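Local atomic coordinates of PA0833-PD protein (Pseudomonas aeruginosa PAO1, PDB entry 6JFW), a protein that probably binds peptidoglycan through this periplasmic OmpA C-like domain, as part of a longer, probably lipid-anchored outer-membrane protein. Residues D74-Q87 with T109-N121. Sequence-based numbering, arbitrary orientation.
Sequences DSTGSRQHNMDLSQ and TRGMGPDQPIASN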
loop_
_atom_site.group_PDB
_atom_site.type_symbol
_atom_site.label_atom_id
_atom_site.label_comp_id
_atom_site.label_asym_id
_atom_site.label_seq_id
_atom_site.Cartn_x
_atom_site.Cartn_y
_atom_site.Cartn_z
ATOM N N ASP A 74 11.421 8.143 -0.814
ATOM C CA ASP A 74 12.758 8.321 -0.271
ATOM C C ASP A 74 12.939 9.799 0.080
ATOM O O ASP A 74 12.007 10.600 -0.022
ATOM C CB ASP A 74 13.796 7.828 -1.272
ATOM C CG ASP A 74 13.725 8.573 -2.585
ATOM O OD1 ASP A 74 12.880 8.215 -3.432
ATOM O OD2 ASP A 74 14.503 9.528 -2.766
ATOM N N SER A 75 14.147 10.186 0.481
ATOM C CA SER A 75 14.391 11.536 0.974
ATOM C C SER A 75 15.016 12.462 -0.063
ATOM O O SER A 75 15.334 13.609 0.268
ATOM C CB SER A 75 15.277 11.489 2.222
ATOM O OG SER A 75 16.580 11.040 1.903
ATOM N N THR A 76 15.205 12.003 -1.297
ATOM C CA THR A 76 15.709 12.876 -2.349
ATOM C C THR A 76 14.657 13.917 -2.710
ATOM O O THR A 76 13.473 13.593 -2.860
ATOM C CB THR A 76 16.103 12.055 -3.580
ATOM O OG1 THR A 76 17.373 11.426 -3.360
ATOM C CG2 THR A 76 16.176 12.925 -4.827
ATOM N N GLY A 77 15.078 15.170 -2.825
ATOM C CA GLY A 77 14.179 16.226 -3.238
ATOM C C GLY A 77 13.475 16.908 -2.083
ATOM O O GLY A 77 13.711 16.643 -0.899
ATOM N N SER A 78 12.573 17.810 -2.460
ATOM C CA SER A 78 11.873 18.641 -1.491
ATOM C C SER A 78 10.848 17.833 -0.710
ATOM O O SER A 78 10.217 16.910 -1.231
ATOM C CB SER A 78 11.178 19.805 -2.196
ATOM O OG SER A 78 10.087 20.283 -1.426
ATOM N N ARG A 79 10.677 18.199 0.561
ATOM C CA ARG A 79 9.677 17.527 1.381
ATOM C C ARG A 79 8.275 17.771 0.841
ATOM O O ARG A 79 7.473 16.837 0.728
ATOM C CB ARG A 79 9.776 17.996 2.823
ATOM C CG ARG A 79 8.624 17.525 3.645
ATOM C CD ARG A 79 8.841 17.893 5.069
ATOM N NE ARG A 79 9.836 16.976 5.614
ATOM C CZ ARG A 79 9.567 15.900 6.356
ATOM N NH1 ARG A 79 8.304 15.606 6.658
ATOM N NH2 ARG A 79 10.564 15.122 6.783
ATOM N N GLN A 80 7.956 19.026 0.505
ATOM C CA GLN A 80 6.659 19.338 -0.089
ATOM C C GLN A 80 6.412 18.500 -1.338
ATOM O O GLN A 80 5.325 17.936 -1.516
ATOM C CB GLN A 80 6.573 20.828 -0.425
ATOM C CG GLN A 80 5.666 21.138 -1.619
ATOM C CD GLN A 80 5.594 22.618 -1.940
ATOM O OE1 GLN A 80 5.883 23.037 -3.061
ATOM N NE2 GLN A 80 5.198 23.416 -0.957
ATOM N N HIS A 81 7.415 18.405 -2.213
ATOM C CA HIS A 81 7.241 17.671 -3.462
ATOM C C HIS A 81 7.063 16.178 -3.211
ATOM O O HIS A 81 6.271 15.518 -3.894
ATOM C CB HIS A 81 8.433 17.925 -4.384
ATOM C CG HIS A 81 8.260 17.371 -5.763
ATOM N ND1 HIS A 81 7.189 17.697 -6.567
ATOM C CD2 HIS A 81 9.023 16.513 -6.481
ATOM C CE1 HIS A 81 7.299 17.064 -7.721
ATOM N NE2 HIS A 81 8.403 16.338 -7.695
ATOM N N ASN A 82 7.789 15.630 -2.232
ATOM C CA ASN A 82 7.672 14.207 -1.923
ATOM C C ASN A 82 6.312 13.876 -1.324
ATOM O O ASN A 82 5.722 12.839 -1.647
ATOM C CB ASN A 82 8.785 13.783 -0.969
ATOM C CG ASN A 82 10.113 13.608 -1.666
ATOM O OD1 ASN A 82 10.166 13.291 -2.854
ATOM N ND2 ASN A 82 11.198 13.809 -0.929
ATOM N N MET A 83 5.813 14.729 -0.427
ATOM C CA MET A 83 4.469 14.540 0.108
ATOM C C MET A 83 3.444 14.537 -1.017
ATOM O O MET A 83 2.551 13.681 -1.064
ATOM C CB MET A 83 4.159 15.637 1.126
ATOM C CG MET A 83 5.105 15.664 2.314
ATOM S SD MET A 83 4.589 14.580 3.652
ATOM C CE MET A 83 3.167 15.473 4.262
ATOM N N ASP A 84 3.571 15.494 -1.938
ATOM C CA ASP A 84 2.762 15.540 -3.151
ATOM C C ASP A 84 2.813 14.212 -3.901
ATOM O O ASP A 84 1.779 13.591 -4.169
ATOM C CB ASP A 84 3.269 16.685 -4.035
ATOM C CG ASP A 84 2.330 17.028 -5.172
ATOM O OD1 ASP A 84 1.754 16.108 -5.789
ATOM O OD2 ASP A 84 2.182 18.233 -5.456
ATOM N N LEU A 85 4.023 13.780 -4.261
ATOM C CA LEU A 85 4.184 12.556 -5.042
ATOM C C LEU A 85 3.623 11.347 -4.304
ATOM O O LEU A 85 2.969 10.490 -4.909
ATOM C CB LEU A 85 5.660 12.340 -5.371
ATOM C CG LEU A 85 6.300 13.316 -6.358
ATOM C CD1 LEU A 85 7.795 13.061 -6.458
ATOM C CD2 LEU A 85 5.642 13.188 -7.720
ATOM N N SER A 86 3.875 11.258 -2.997
ATOM C CA SER A 86 3.385 10.118 -2.229
ATOM C C SER A 86 1.868 10.150 -2.100
ATOM O O SER A 86 1.213 9.102 -2.145
ATOM C CB SER A 86 4.048 10.090 -0.852
ATOM O OG SER A 86 3.654 11.206 -0.074
ATOM N N GLN A 87 1.292 11.344 -1.934
ATOM C CA GLN A 87 -0.162 11.476 -1.932
ATOM C C GLN A 87 -0.761 11.000 -3.249
ATOM O O GLN A 87 -1.795 10.318 -3.260
ATOM C CB GLN A 87 -0.548 12.930 -1.657
ATOM C CG GLN A 87 -1.968 13.294 -2.061
ATOM C CD GLN A 87 -2.941 13.328 -0.890
ATOM O OE1 GLN A 87 -2.775 12.609 0.082
ATOM N NE2 GLN A 87 -3.958 14.169 -0.992
ATOM N N THR A 109 -6.660 7.877 2.973
ATOM C CA THR A 109 -5.364 7.886 2.310
ATOM C C THR A 109 -4.543 9.081 2.759
ATOM O O THR A 109 -5.079 10.168 3.000
ATOM C CB THR A 109 -5.481 7.907 0.779
ATOM O OG1 THR A 109 -5.639 9.256 0.323
ATOM C CG2 THR A 109 -6.658 7.076 0.312
ATOM N N ARG A 110 -3.235 8.860 2.867
ATOM C CA ARG A 110 -2.272 9.897 3.189
ATOM C C ARG A 110 -1.049 9.726 2.309
ATOM O O ARG A 110 -0.754 8.627 1.830
ATOM C CB ARG A 110 -1.843 9.838 4.658
ATOM C CG ARG A 110 -2.898 9.271 5.572
ATOM C CD ARG A 110 -2.431 9.222 7.016
ATOM N NE ARG A 110 -1.563 10.340 7.356
ATOM C CZ ARG A 110 -0.327 10.203 7.827
ATOM N NH1 ARG A 110 0.397 11.269 8.108
ATOM N NH2 ARG A 110 0.182 8.997 8.019
ATOM N N GLY A 111 -0.354 10.831 2.081
ATOM C CA GLY A 111 1.037 10.813 1.669
ATOM C C GLY A 111 1.874 11.195 2.877
ATOM O O GLY A 111 1.486 12.073 3.653
ATOM N N MET A 112 2.999 10.511 3.053
ATOM C CA MET A 112 3.896 10.795 4.160
ATOM C C MET A 112 5.270 11.240 3.702
ATOM O O MET A 112 6.116 11.559 4.545
ATOM C CB MET A 112 4.021 9.568 5.066
ATOM C CG MET A 112 2.747 9.281 5.810
ATOM S SD MET A 112 2.902 9.686 7.546
ATOM C CE MET A 112 3.680 8.192 8.131
ATOM N N GLY A 113 5.506 11.288 2.394
ATOM C CA GLY A 113 6.795 11.641 1.861
ATOM C C GLY A 113 7.898 10.795 2.457
ATOM O O GLY A 113 7.792 9.570 2.568
ATOM N N PRO A 114 8.973 11.452 2.894
ATOM C CA PRO A 114 10.155 10.724 3.364
ATOM C C PRO A 114 10.091 10.266 4.812
ATOM O O PRO A 114 11.079 9.705 5.301
ATOM C CB PRO A 114 11.285 11.749 3.164
ATOM C CG PRO A 114 10.606 13.102 3.074
ATOM C CD PRO A 114 9.121 12.909 3.028
ATOM N N ASP A 115 8.978 10.466 5.511
ATOM C CA ASP A 115 8.906 10.054 6.905
ATOM C C ASP A 115 8.798 8.535 7.021
ATOM O O ASP A 115 8.356 7.841 6.102
ATOM C CB ASP A 115 7.724 10.717 7.608
ATOM C CG ASP A 115 7.912 12.210 7.778
ATOM O OD1 ASP A 115 9.075 12.657 7.862
ATOM O OD2 ASP A 115 6.896 12.935 7.830
ATOM N N GLN A 116 9.207 8.033 8.181
ATOM C CA GLN A 116 9.233 6.605 8.476
ATOM C C GLN A 116 9.891 5.766 7.369
ATOM O O GLN A 116 9.257 4.858 6.828
ATOM C CB GLN A 116 7.827 6.094 8.756
ATOM C CG GLN A 116 7.086 6.813 9.863
ATOM C CD GLN A 116 5.708 6.226 10.097
ATOM O OE1 GLN A 116 5.129 5.601 9.207
ATOM N NE2 GLN A 116 5.175 6.421 11.297
ATOM N N PRO A 117 11.146 6.047 7.027
ATOM C CA PRO A 117 11.832 5.160 6.078
ATOM C C PRO A 117 11.963 3.764 6.667
ATOM O O PRO A 117 12.162 3.596 7.872
ATOM C CB PRO A 117 13.201 5.827 5.882
ATOM C CG PRO A 117 13.374 6.727 7.047
ATOM C CD PRO A 117 12.006 7.163 7.458
ATOM N N ILE A 118 11.809 2.748 5.811
ATOM C CA ILE A 118 12.044 1.376 6.254
ATOM C C ILE A 118 13.463 0.919 5.960
ATOM O O ILE A 118 13.849 -0.184 6.377
ATOM C CB ILE A 118 11.054 0.375 5.622
ATOM C CG1 ILE A 118 11.099 0.443 4.093
ATOM C CG2 ILE A 118 9.643 0.613 6.144
ATOM C CD1 ILE A 118 10.458 -0.757 3.416
ATOM N N ALA A 119 14.253 1.732 5.263
ATOM C CA ALA A 119 15.633 1.404 4.945
ATOM C C ALA A 119 16.413 2.705 4.829
ATOM O O ALA A 119 15.846 3.799 4.892
ATOM C CB ALA A 119 15.731 0.576 3.660
ATOM N N SER A 120 17.724 2.583 4.653
ATOM C CA SER A 120 18.582 3.760 4.632
ATOM C C SER A 120 18.436 4.512 3.319
ATOM O O SER A 120 18.486 3.917 2.238
ATOM C CB SER A 120 20.043 3.372 4.842
ATOM O OG SER A 120 20.861 4.528 4.877
ATOM N N ASN A 121 18.267 5.827 3.418
ATOM C CA ASN A 121 18.251 6.695 2.251
ATOM C C ASN A 121 19.645 6.968 1.699
ATOM O O ASN A 121 19.773 7.716 0.724
ATOM C CB ASN A 121 17.553 8.013 2.600
ATOM C CG ASN A 121 16.044 7.874 2.637
ATOM O OD1 ASN A 121 15.425 7.477 1.651
ATOM N ND2 ASN A 121 15.445 8.183 3.781
#
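Ser86 and Gly113 meet where helix 79-87 packs against the chain around Gly111-Gly113. Gly113 N donates to Ser86 OG (3.1 Å, 156°). With its OG between backbone N and carbonyl carbon (chi1 66°), Ser86 also brings the hydroxyl near the carbonyls of Asn82 and Met83. Gly111 and Gly113 turn bare CA atoms to the helix; that of Gly111 sits 3.2 Å from Ser86 OG. Alongside, the bent Met83 chain lays SD 3.4 Å from Met112 C.

Beyond this tight end, Gly113 and Pro114 form the centre of a type II' turn from Met112 to Asp115. The proline ring wedges between helix and loop, with CD against Asn82 CB and CB 3.5 Å from Asp74 O. The looser, more exposed side begins at Arg79, whose guanidinium grips Asp115 end-on, with Pro114 CG over one face. Arg79 NH2 reaches Asp115 OD1 at 3.1 Å. Arg79 NH1 reaches Asp115 OD2 at 3.2 Å, both from the syn side but tilted out of the carboxylate plane; the two planes lie 40° apart. At the far end Asn121 OD1 accepts a weak bond from Ser75 N (3.2 Å) and another weak one from Asn130, while Asp74 OD1 forms a salt bridge with Arg131.

Within the beta-alpha-beta unit of this OmpA-like domain, a buried hydroxyl and glycines thus set the close fit of the helix to the chain at Gly111-Gly113, whereas an ion pair links the helix's first turn to Asp115, the last residue of the beta turn.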